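Local atomic coordinates of uncharacterized protein Q6HG14 (Bacillus thuringiensis serovar konkukian, PDB entry 3F08), a protein that is of unknown function but probably binds a small hydrophobic ligand or lipid in an internal cavity, like other Bet v 1-like proteins. Residues B[14-27]-B[58-72]. The protein carries 5 engineered substitutions. Residues are numbered along the deposited sequence; the frame is centred on the assembly and turned at random.
Engineered in segment 14-27: Thr14 (natural residue Pro). Engineered in segment 58-72: Asp65 (natural residue Glu).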
ATOM      1  N   THR B  14      12.165  15.199   5.374  1.00 10.79           N
ATOM      2  CA  THR B  14      11.461  14.252   4.529  1.00 11.89           C
ATOM      3  C   THR B  14      10.944  13.080   5.363  1.00 11.64           C
ATOM      4  O   THR B  14       9.836  12.590   5.139  1.00  9.18           O
ATOM      5  CB  THR B  14      12.371  13.744   3.382  1.00 13.01           C
ATOM      6  OG1 THR B  14      13.678  13.441   3.891  1.00 14.37           O
ATOM      7  CG2 THR B  14      12.499  14.819   2.300  1.00 10.60           C
ATOM      8  N   GLU B  15      11.741  12.657   6.341  1.00 11.67           N
ATOM      9  CA  GLU B  15      11.369  11.553   7.208  1.00 13.58           C
ATOM     10  C   GLU B  15      10.168  11.883   8.096  1.00 13.02           C
ATOM     11  O   GLU B  15       9.281  11.051   8.263  1.00 13.45           O
ATOM     12  CB  GLU B  15      12.558  11.131   8.086  1.00 14.05           C
ATOM     13  CG  GLU B  15      13.712  10.453   7.337  1.00 16.06           C
ATOM     14  CD  GLU B  15      14.438  11.386   6.374  1.00 17.96           C
ATOM     15  OE1 GLU B  15      14.825  12.499   6.788  1.00 21.13           O
ATOM     16  OE2 GLU B  15      14.633  11.005   5.202  1.00 19.02           O
ATOM     17  N   GLN B  16      10.141  13.084   8.673  1.00 14.01           N
ATOM     18  CA  GLN B  16       9.024  13.482   9.533  1.00 14.44           C
ATOM     19  C   GLN B  16       7.745  13.561   8.710  1.00 14.19           C
ATOM     20  O   GLN B  16       6.725  13.006   9.083  1.00 14.36           O
ATOM     21  CB  GLN B  16       9.247  14.865  10.148  1.00 15.67           C
ATOM     22  CG  GLN B  16      10.499  15.055  10.970  1.00 21.81           C
ATOM     23  CD  GLN B  16      10.651  16.512  11.403  1.00 26.82           C
ATOM     24  OE1 GLN B  16       9.866  17.016  12.215  1.00 30.42           O
ATOM     25  NE2 GLN B  16      11.648  17.197  10.849  1.00 23.71           N
ATOM     26  N   VAL B  17       7.814  14.272   7.590  1.00 12.98           N
ATOM     27  CA  VAL B  17       6.652  14.437   6.734  1.00 13.64           C
ATOM     28  C   VAL B  17       6.094  13.121   6.205  1.00 13.81           C
ATOM     29  O   VAL B  17       4.886  12.892   6.274  1.00 12.81           O
ATOM     30  CB  VAL B  17       6.968  15.353   5.540  1.00 13.26           C
ATOM     31  CG1 VAL B  17       5.709  15.532   4.678  1.00 10.99           C
ATOM     32  CG2 VAL B  17       7.475  16.700   6.049  1.00 10.99           C
ATOM     33  N   TRP B  18       6.958  12.264   5.665  1.00 13.52           N
ATOM     34  CA  TRP B  18       6.487  10.985   5.147  1.00 14.75           C
ATOM     35  C   TRP B  18       5.977  10.105   6.294  1.00 14.12           C
ATOM     36  O   TRP B  18       5.040   9.330   6.119  1.00 15.63           O
ATOM     37  CB  TRP B  18       7.592  10.266   4.367  1.00 13.31           C
ATOM     38  CG  TRP B  18       7.139   8.938   3.817  1.00 13.48           C
ATOM     39  CD1 TRP B  18       7.556   7.698   4.212  1.00 14.09           C
ATOM     40  CD2 TRP B  18       6.146   8.722   2.797  1.00 12.50           C
ATOM     41  NE1 TRP B  18       6.882   6.721   3.503  1.00 15.52           N
ATOM     42  CE2 TRP B  18       6.013   7.323   2.630  1.00 12.33           C
ATOM     43  CE3 TRP B  18       5.357   9.572   2.013  1.00 11.80           C
ATOM     44  CZ2 TRP B  18       5.120   6.755   1.705  1.00 11.99           C
ATOM     45  CZ3 TRP B  18       4.461   9.004   1.086  1.00 12.95           C
ATOM     46  CH2 TRP B  18       4.357   7.607   0.947  1.00 10.93           C
ATOM     47  N   GLN B  19       6.581  10.234   7.471  1.00 15.28           N
ATOM     48  CA  GLN B  19       6.136   9.454   8.624  1.00 16.75           C
ATOM     49  C   GLN B  19       4.688   9.836   8.907  1.00 16.31           C
ATOM     50  O   GLN B  19       3.840   8.984   9.158  1.00 17.16           O
ATOM     51  CB  GLN B  19       6.971   9.774   9.866  1.00 18.26           C
ATOM     52  CG  GLN B  19       7.625   8.566  10.539  1.00 24.55           C
ATOM     53  CD  GLN B  19       6.673   7.403  10.781  1.00 25.15           C
ATOM     54  OE1 GLN B  19       5.743   7.486  11.591  1.00 25.78           O
ATOM     55  NE2 GLN B  19       6.906   6.308  10.074  1.00 28.87           N
ATOM     56  N   LEU B  20       4.426  11.137   8.860  1.00 16.52           N
ATOM     57  CA  LEU B  20       3.105  11.698   9.119  1.00 15.61           C
ATOM     58  C   LEU B  20       2.072  11.375   8.035  1.00 14.89           C
ATOM     59  O   LEU B  20       0.987  10.871   8.336  1.00 13.56           O
ATOM     60  CB  LEU B  20       3.220  13.224   9.255  1.00 15.65           C
ATOM     61  CG  LEU B  20       2.274  14.047  10.142  1.00 20.03           C
ATOM     62  CD1 LEU B  20       1.720  15.212   9.358  1.00 17.18           C
ATOM     63  CD2 LEU B  20       1.155  13.191  10.677  1.00 19.80           C
ATOM     64  N   ILE B  21       2.412  11.647   6.777  1.00 12.68           N
ATOM     65  CA  ILE B  21       1.461  11.452   5.686  1.00 13.65           C
ATOM     66  C   ILE B  21       1.557  10.182   4.836  1.00 13.70           C
ATOM     67  O   ILE B  21       0.673   9.920   4.029  1.00 14.53           O
ATOM     68  CB  ILE B  21       1.496  12.662   4.731  1.00 12.67           C
ATOM     69  CG1 ILE B  21       2.776  12.637   3.886  1.00 12.94           C
ATOM     70  CG2 ILE B  21       1.478  13.955   5.548  1.00 11.83           C
ATOM     71  CD1 ILE B  21       2.822  13.711   2.815  1.00 12.11           C
ATOM     72  N   GLY B  22       2.615   9.399   5.012  1.00 14.18           N
ATOM     73  CA  GLY B  22       2.778   8.180   4.228  1.00 13.59           C
ATOM     74  C   GLY B  22       1.699   7.118   4.406  1.00 12.73           C
ATOM     75  O   GLY B  22       1.473   6.303   3.509  1.00 10.11           O
ATOM     76  N   GLY B  23       1.046   7.117   5.565  1.00 12.12           N
ATOM     77  CA  GLY B  23       0.004   6.141   5.831  1.00 12.17           C
ATOM     78  C   GLY B  23      -1.247   6.433   5.034  1.00 12.21           C
ATOM     79  O   GLY B  23      -1.773   7.547   5.071  1.00 12.52           O
ATOM     80  N   PHE B  24      -1.733   5.431   4.312  1.00 11.18           N
ATOM     81  CA  PHE B  24      -2.927   5.610   3.510  1.00 10.58           C
ATOM     82  C   PHE B  24      -4.138   5.911   4.394  1.00 11.35           C
ATOM     83  O   PHE B  24      -5.038   6.648   3.993  1.00  9.46           O
ATOM     84  CB  PHE B  24      -3.167   4.362   2.660  1.00  9.78           C
ATOM     85  CG  PHE B  24      -4.166   4.563   1.557  1.00  9.34           C
ATOM     86  CD1 PHE B  24      -4.009   5.600   0.637  1.00 10.58           C
ATOM     87  CD2 PHE B  24      -5.255   3.709   1.426  1.00  9.91           C
ATOM     88  CE1 PHE B  24      -4.928   5.785  -0.405  1.00  8.32           C
ATOM     89  CE2 PHE B  24      -6.182   3.876   0.390  1.00  7.94           C
ATOM     90  CZ  PHE B  24      -6.015   4.918  -0.524  1.00  8.22           C
ATOM     91  N   ASN B  25      -4.152   5.360   5.605  1.00 12.50           N
ATOM     92  CA  ASN B  25      -5.265   5.597   6.524  1.00 13.10           C
ATOM     93  C   ASN B  25      -4.977   6.733   7.502  1.00 12.57           C
ATOM     94  O   ASN B  25      -5.728   6.944   8.453  1.00 10.90           O
ATOM     95  CB  ASN B  25      -5.577   4.337   7.339  1.00 13.24           C
ATOM     96  CG  ASN B  25      -6.968   4.375   7.948  1.00 11.91           C
ATOM     97  OD1 ASN B  25      -7.145   4.218   9.159  1.00 13.83           O
ATOM     98  ND2 ASN B  25      -7.965   4.588   7.104  1.00  9.02           N
ATOM     99  N   SER B  26      -3.912   7.484   7.254  1.00 12.91           N
ATOM    100  CA  SER B  26      -3.531   8.549   8.177  1.00 15.90           C
ATOM    101  C   SER B  26      -4.001   9.981   7.916  1.00 14.31           C
ATOM    102  O   SER B  26      -3.583  10.895   8.618  1.00 14.58           O
ATOM    103  CB  SER B  26      -2.009   8.540   8.345  1.00 16.46           C
ATOM    104  OG  SER B  26      -1.588   7.270   8.814  1.00 20.88           O
ATOM    105  N   LEU B  27      -4.875  10.187   6.938  1.00 15.46           N
ATOM    106  CA  LEU B  27      -5.343  11.543   6.656  1.00 16.47           C
ATOM    107  C   LEU B  27      -5.837  12.319   7.878  1.00 16.45           C
ATOM    108  O   LEU B  27      -5.626  13.527   7.975  1.00 14.88           O
ATOM    109  CB  LEU B  27      -6.441  11.529   5.587  1.00 15.28           C
ATOM    110  CG  LEU B  27      -5.986  11.159   4.167  1.00 17.17           C
ATOM    111  CD1 LEU B  27      -7.169  11.240   3.218  1.00 11.66           C
ATOM    112  CD2 LEU B  27      -4.865  12.097   3.707  1.00 11.49           C
ATOM    113  N   GLU B  58     -11.747   5.786  -1.356  1.00 15.40           N
ATOM    114  CA  GLU B  58     -10.634   5.903  -2.286  1.00 14.33           C
ATOM    115  C   GLU B  58      -9.831   4.613  -2.330  1.00 13.83           C
ATOM    116  O   GLU B  58      -9.697   3.910  -1.329  1.00 12.28           O
ATOM    117  CB  GLU B  58      -9.748   7.082  -1.882  1.00 15.50           C
ATOM    118  CG  GLU B  58     -10.549   8.351  -1.627  1.00 15.41           C
ATOM    119  CD  GLU B  58      -9.689   9.563  -1.345  1.00 14.97           C
ATOM    120  OE1 GLU B  58      -8.592   9.408  -0.764  1.00 15.90           O
ATOM    121  OE2 GLU B  58     -10.127  10.686  -1.687  1.00 15.43           O
ATOM    122  N   ARG B  59      -9.287   4.317  -3.501  1.00 11.93           N
ATOM    123  CA  ARG B  59      -8.531   3.098  -3.702  1.00 12.18           C
ATOM    124  C   ARG B  59      -7.030   3.331  -3.857  1.00 12.40           C
ATOM    125  O   ARG B  59      -6.609   4.223  -4.599  1.00 12.20           O
ATOM    126  CB  ARG B  59      -9.099   2.384  -4.931  1.00 15.19           C
ATOM    127  CG  ARG B  59      -8.213   1.324  -5.515  1.00 19.90           C
ATOM    128  CD  ARG B  59      -9.026   0.247  -6.203  1.00 20.90           C
ATOM    129  NE  ARG B  59      -8.667  -1.015  -5.589  1.00 28.30           N
ATOM    130  CZ  ARG B  59      -9.516  -1.840  -4.993  1.00 26.53           C
ATOM    131  NH1 ARG B  59     -10.809  -1.556  -4.932  1.00 24.93           N
ATOM    132  NH2 ARG B  59      -9.049  -2.941  -4.431  1.00 29.45           N
ATOM    133  N   LEU B  60      -6.234   2.548  -3.132  1.00 10.17           N
ATOM    134  CA  LEU B  60      -4.778   2.647  -3.220  1.00 13.62           C
ATOM    135  C   LEU B  60      -4.339   2.032  -4.551  1.00 13.59           C
ATOM    136  O   LEU B  60      -4.655   0.869  -4.827  1.00 13.96           O
ATOM    137  CB  LEU B  60      -4.112   1.884  -2.067  1.00 12.82           C
ATOM    138  CG  LEU B  60      -2.574   1.883  -2.053  1.00 12.27           C
ATOM    139  CD1 LEU B  60      -2.068   3.300  -1.761  1.00 10.00           C
ATOM    140  CD2 LEU B  60      -2.051   0.909  -1.000  1.00  8.46           C
ATOM    141  N   GLU B  61      -3.621   2.797  -5.372  1.00 12.69           N
ATOM    142  CA  GLU B  61      -3.168   2.292  -6.669  1.00 13.28           C
ATOM    143  C   GLU B  61      -1.688   1.930  -6.670  1.00 14.83           C
ATOM    144  O   GLU B  61      -1.296   0.883  -7.191  1.00 12.92           O
ATOM    145  CB  GLU B  61      -3.423   3.325  -7.768  1.00 13.46           C
ATOM    146  CG  GLU B  61      -4.889   3.639  -8.051  1.00 14.37           C
ATOM    147  CD  GLU B  61      -5.642   2.469  -8.664  1.00 18.24           C
ATOM    148  OE1 GLU B  61      -4.987   1.546  -9.199  1.00 18.83           O
ATOM    149  OE2 GLU B  61      -6.893   2.479  -8.623  1.00 18.06           O
ATOM    150  N   VAL B  62      -0.869   2.815  -6.108  1.00 14.65           N
ATOM    151  CA  VAL B  62       0.566   2.600  -6.031  1.00 13.71           C
ATOM    152  C   VAL B  62       1.080   3.118  -4.699  1.00 13.67           C
ATOM    153  O   VAL B  62       0.564   4.096  -4.152  1.00 14.15           O
ATOM    154  CB  VAL B  62       1.339   3.361  -7.153  1.00 14.28           C
ATOM    155  CG1 VAL B  62       2.791   2.915  -7.167  1.00 12.48           C
ATOM    156  CG2 VAL B  62       0.702   3.107  -8.526  1.00 13.84           C
ATOM    157  N   PHE B  63       2.101   2.456  -4.181  1.00 12.65           N
ATOM    158  CA  PHE B  63       2.726   2.869  -2.942  1.00 12.11           C
ATOM    159  C   PHE B  63       4.204   2.530  -3.036  1.00 12.46           C
ATOM    160  O   PHE B  63       4.571   1.445  -3.491  1.00 12.67           O
ATOM    161  CB  PHE B  63       2.098   2.151  -1.742  1.00 14.36           C
ATOM    162  CG  PHE B  63       2.787   2.434  -0.436  1.00 12.09           C
ATOM    163  CD1 PHE B  63       3.912   1.704  -0.047  1.00 14.37           C
ATOM    164  CD2 PHE B  63       2.328   3.452   0.400  1.00 14.33           C
ATOM    165  CE1 PHE B  63       4.575   1.985   1.166  1.00 13.58           C
ATOM    166  CE2 PHE B  63       2.975   3.743   1.608  1.00 14.28           C
ATOM    167  CZ  PHE B  63       4.100   3.008   1.993  1.00 13.78           C
ATOM    168  N   ASN B  64       5.050   3.468  -2.625  1.00 12.81           N
ATOM    169  CA  ASN B  64       6.488   3.250  -2.648  1.00 14.00           C
ATOM    170  C   ASN B  64       7.051   3.974  -1.441  1.00 14.27           C
ATOM    171  O   ASN B  64       7.117   5.205  -1.425  1.00 12.89           O
ATOM    172  CB  ASN B  64       7.105   3.792  -3.940  1.00 15.20           C
ATOM    173  CG  ASN B  64       8.510   3.268  -4.172  1.00 17.99           C
ATOM    174  OD1 ASN B  64       8.849   2.830  -5.272  1.00 21.68           O
ATOM    175  ND2 ASN B  64       9.336   3.309  -3.136  1.00 16.47           N
ATOM    176  N   ASP B  65       7.441   3.204  -0.427  1.00 14.32           N
ATOM    177  CA  ASP B  65       7.959   3.777   0.814  1.00 16.04           C
ATOM    178  C   ASP B  65       9.239   4.593   0.660  1.00 16.57           C
ATOM    179  O   ASP B  65       9.330   5.713   1.158  1.00 16.25           O
ATOM    180  CB  ASP B  65       8.184   2.675   1.861  1.00 16.69           C
ATOM    181  CG  ASP B  65       8.412   3.233   3.260  1.00 19.10           C
ATOM    182  OD1 ASP B  65       7.502   3.906   3.796  1.00 19.36           O
ATOM    183  OD2 ASP B  65       9.500   2.999   3.829  1.00 20.04           O
ATOM    184  N   LYS B  66      10.228   4.040  -0.031  1.00 17.16           N
ATOM    185  CA  LYS B  66      11.490   4.747  -0.191  1.00 19.31           C
ATOM    186  C   LYS B  66      11.438   5.943  -1.140  1.00 18.56           C
ATOM    187  O   LYS B  66      12.216   6.877  -0.986  1.00 17.57           O
ATOM    188  CB  LYS B  66      12.586   3.765  -0.609  1.00 22.05           C
ATOM    189  CG  LYS B  66      12.809   2.658   0.422  1.00 26.75           C
ATOM    190  CD  LYS B  66      13.157   3.232   1.796  1.00 29.59           C
ATOM    191  CE  LYS B  66      13.243   2.149   2.881  1.00 32.78           C
ATOM    192  NZ  LYS B  66      11.907   1.610   3.307  1.00 31.14           N
ATOM    193  N   GLU B  67      10.533   5.925  -2.115  1.00 17.70           N
ATOM    194  CA  GLU B  67      10.412   7.057  -3.025  1.00 18.14           C
ATOM    195  C   GLU B  67       9.364   8.023  -2.466  1.00 16.06           C
ATOM    196  O   GLU B  67       9.027   9.034  -3.073  1.00 14.09           O
ATOM    197  CB  GLU B  67      10.041   6.584  -4.431  1.00 20.98           C
ATOM    198  CG  GLU B  67      11.196   5.872  -5.136  1.00 27.54           C
ATOM    199  CD  GLU B  67      10.816   5.302  -6.494  1.00 32.98           C
ATOM    200  OE1 GLU B  67      10.377   6.078  -7.370  1.00 34.46           O
ATOM    201  OE2 GLU B  67      10.963   4.072  -6.686  1.00 35.01           O
ATOM    202  N   ARG B  68       8.863   7.678  -1.286  1.00 14.87           N
ATOM    203  CA  ARG B  68       7.888   8.470  -0.545  1.00 14.28           C
ATOM    204  C   ARG B  68       6.681   9.031  -1.300  1.00 13.41           C
ATOM    205  O   ARG B  68       6.475  10.246  -1.353  1.00 11.01           O
ATOM    206  CB  ARG B  68       8.613   9.610   0.183  1.00 12.99           C
ATOM    207  CG  ARG B  68       9.795   9.139   1.048  1.00 16.43           C
ATOM    208  CD  ARG B  68      10.450  10.302   1.786  1.00 16.97           C
ATOM    209  NE  ARG B  68      10.949  11.301   0.850  1.00 18.80           N
ATOM    210  CZ  ARG B  68      12.188  11.334   0.369  1.00 22.15           C
ATOM    211  NH1 ARG B  68      13.081  10.426   0.742  1.00 22.56           N
ATOM    212  NH2 ARG B  68      12.531  12.275  -0.499  1.00 24.14           N
ATOM    213  N   TYR B  69       5.875   8.152  -1.875  1.00 12.18           N
ATOM    214  CA  TYR B  69       4.675   8.611  -2.553  1.00 12.79           C
ATOM    215  C   TYR B  69       3.654   7.486  -2.631  1.00 13.20           C
ATOM    216  O   TYR B  69       3.999   6.310  -2.486  1.00 12.84           O
ATOM    217  CB  TYR B  69       5.011   9.110  -3.968  1.00 14.18           C
ATOM    218  CG  TYR B  69       5.235   8.021  -4.998  1.00 13.91           C
ATOM    219  CD1 TYR B  69       4.166   7.462  -5.691  1.00 14.91           C
ATOM    220  CD2 TYR B  69       6.519   7.572  -5.298  1.00 13.80           C
ATOM    221  CE1 TYR B  69       4.366   6.484  -6.665  1.00 16.53           C
ATOM    222  CE2 TYR B  69       6.736   6.595  -6.271  1.00 15.88           C
ATOM    223  CZ  TYR B  69       5.655   6.056  -6.952  1.00 17.33           C
ATOM    224  OH  TYR B  69       5.861   5.107  -7.928  1.00 17.36           O
ATOM    225  N   TYR B  70       2.390   7.861  -2.799  1.00 11.63           N
ATOM    226  CA  TYR B  70       1.332   6.889  -2.997  1.00 12.18           C
ATOM    227  C   TYR B  70       0.358   7.518  -3.970  1.00 12.62           C
ATOM    228  O   TYR B  70       0.248   8.743  -4.052  1.00  8.64           O
ATOM    229  CB  TYR B  70       0.660   6.431  -1.683  1.00 13.47           C
ATOM    230  CG  TYR B  70      -0.184   7.416  -0.905  1.00 15.25           C
ATOM    231  CD1 TYR B  70      -1.444   7.819  -1.355  1.00 13.83           C
ATOM    232  CD2 TYR B  70       0.241   7.865   0.342  1.00 14.67           C
ATOM    233  CE1 TYR B  70      -2.262   8.650  -0.565  1.00 16.50           C
ATOM    234  CE2 TYR B  70      -0.553   8.680   1.128  1.00 14.68           C
ATOM    235  CZ  TYR B  70      -1.801   9.070   0.678  1.00 14.99           C
ATOM    236  OH  TYR B  70      -2.572   9.868   1.488  1.00 17.59           O
ATOM    237  N   THR B  71      -0.297   6.667  -4.747  1.00 12.71           N
ATOM    238  CA  THR B  71      -1.233   7.109  -5.760  1.00 13.05           C
ATOM    239  C   THR B  71      -2.563   6.454  -5.471  1.00 13.31           C
ATOM    240  O   THR B  71      -2.621   5.268  -5.156  1.00 14.35           O
ATOM    241  CB  THR B  71      -0.745   6.682  -7.162  1.00 14.21           C
ATOM    242  OG1 THR B  71       0.553   7.243  -7.398  1.00 12.66           O
ATOM    243  CG2 THR B  71      -1.720   7.146  -8.253  1.00 12.92           C
ATOM    244  N   TYR B  72      -3.633   7.227  -5.581  1.00 11.71           N
ATOM    245  CA  TYR B  72      -4.947   6.692  -5.314  1.00 13.08           C
ATOM    246  C   TYR B  72      -5.961   7.151  -6.341  1.00 13.98           C
ATOM    247  O   TYR B  72      -5.755   8.142  -7.051  1.00 11.87           O
ATOM    248  CB  TYR B  72      -5.398   7.104  -3.916  1.00 12.31           C
ATOM    249  CG  TYR B  72      -5.552   8.596  -3.731  1.00 12.33           C
ATOM    250  CD1 TYR B  72      -6.766   9.231  -3.983  1.00 11.55           C
ATOM    251  CD2 TYR B  72      -4.487   9.369  -3.273  1.00 10.45           C
ATOM    252  CE1 TYR B  72      -6.920  10.607  -3.775  1.00 11.95           C
ATOM    253  CE2 TYR B  72      -4.626  10.743  -3.064  1.00 12.35           C
ATOM    254  CZ  TYR B  72      -5.846  11.355  -3.315  1.00 10.97           C
ATOM    255  OH  TYR B  72      -5.975  12.711  -3.101  1.00 13.13           O
TER
HETATM  256  O   HOH W   1      13.147   9.504   3.845  1.00 25.13           O
HETATM  257  O   HOH W   2      -1.877  10.050   4.220  1.00 14.01           O
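In this Bet v 1-like, helix-grip fold, the short helix 14-21 is fastened to the hairpin of strands 55-64 and 69-74 chiefly by Trp18, whose indole lies on the hairpin turn. CG of Trp18 stands anti to the backbone N (chi1 180°), which carries the ring out to Arg68: CA of Arg68 sits 3.6 Å from the centroid of the six-membered ring, almost on its normal, and Gly22 CA lies near the rim of the opposite face. At the ring edge Trp18 NE1 gives a nearly straight hydrogen bond of 2.9 Å to OD1 of Asp65, an engineered residue, in the indole plane but from above the carboxylate plane; Asp65 OD2 uses its anti lone pair in a salt bridge with Lys66 NZ, which also pairs with Glu61 of the second subunit. CZ2 of Trp18 also reaches CE2 of Phe63 at 3.7 Å, the two rings tilted by 40°. The hairpin turn is shaped by a G1 beta bulge, Arg68 and Tyr69 both facing Asn64. Toward the start of the helix, the guanidinium of Arg68 has one face against CB and CG2 of Thr14, another engineered residue, while its NH2 forms a salt bridge with Glu92.

Past the helix, the 23-26 turn lays Phe24 over the hairpin. Leu60 CB lies over one face of that ring, 4.0 Å from its centroid, and the ring edge meets the face of Tyr70 in an offset edge-to-face pair (planes at 89°). A water donates to Ile21 O and Gly23 O and accepts from Tyr70 OH, which also forms a hydrogen bond with Arg46 NH1. From the second subunit, Arg44 makes a cation-pi contact with Trp18.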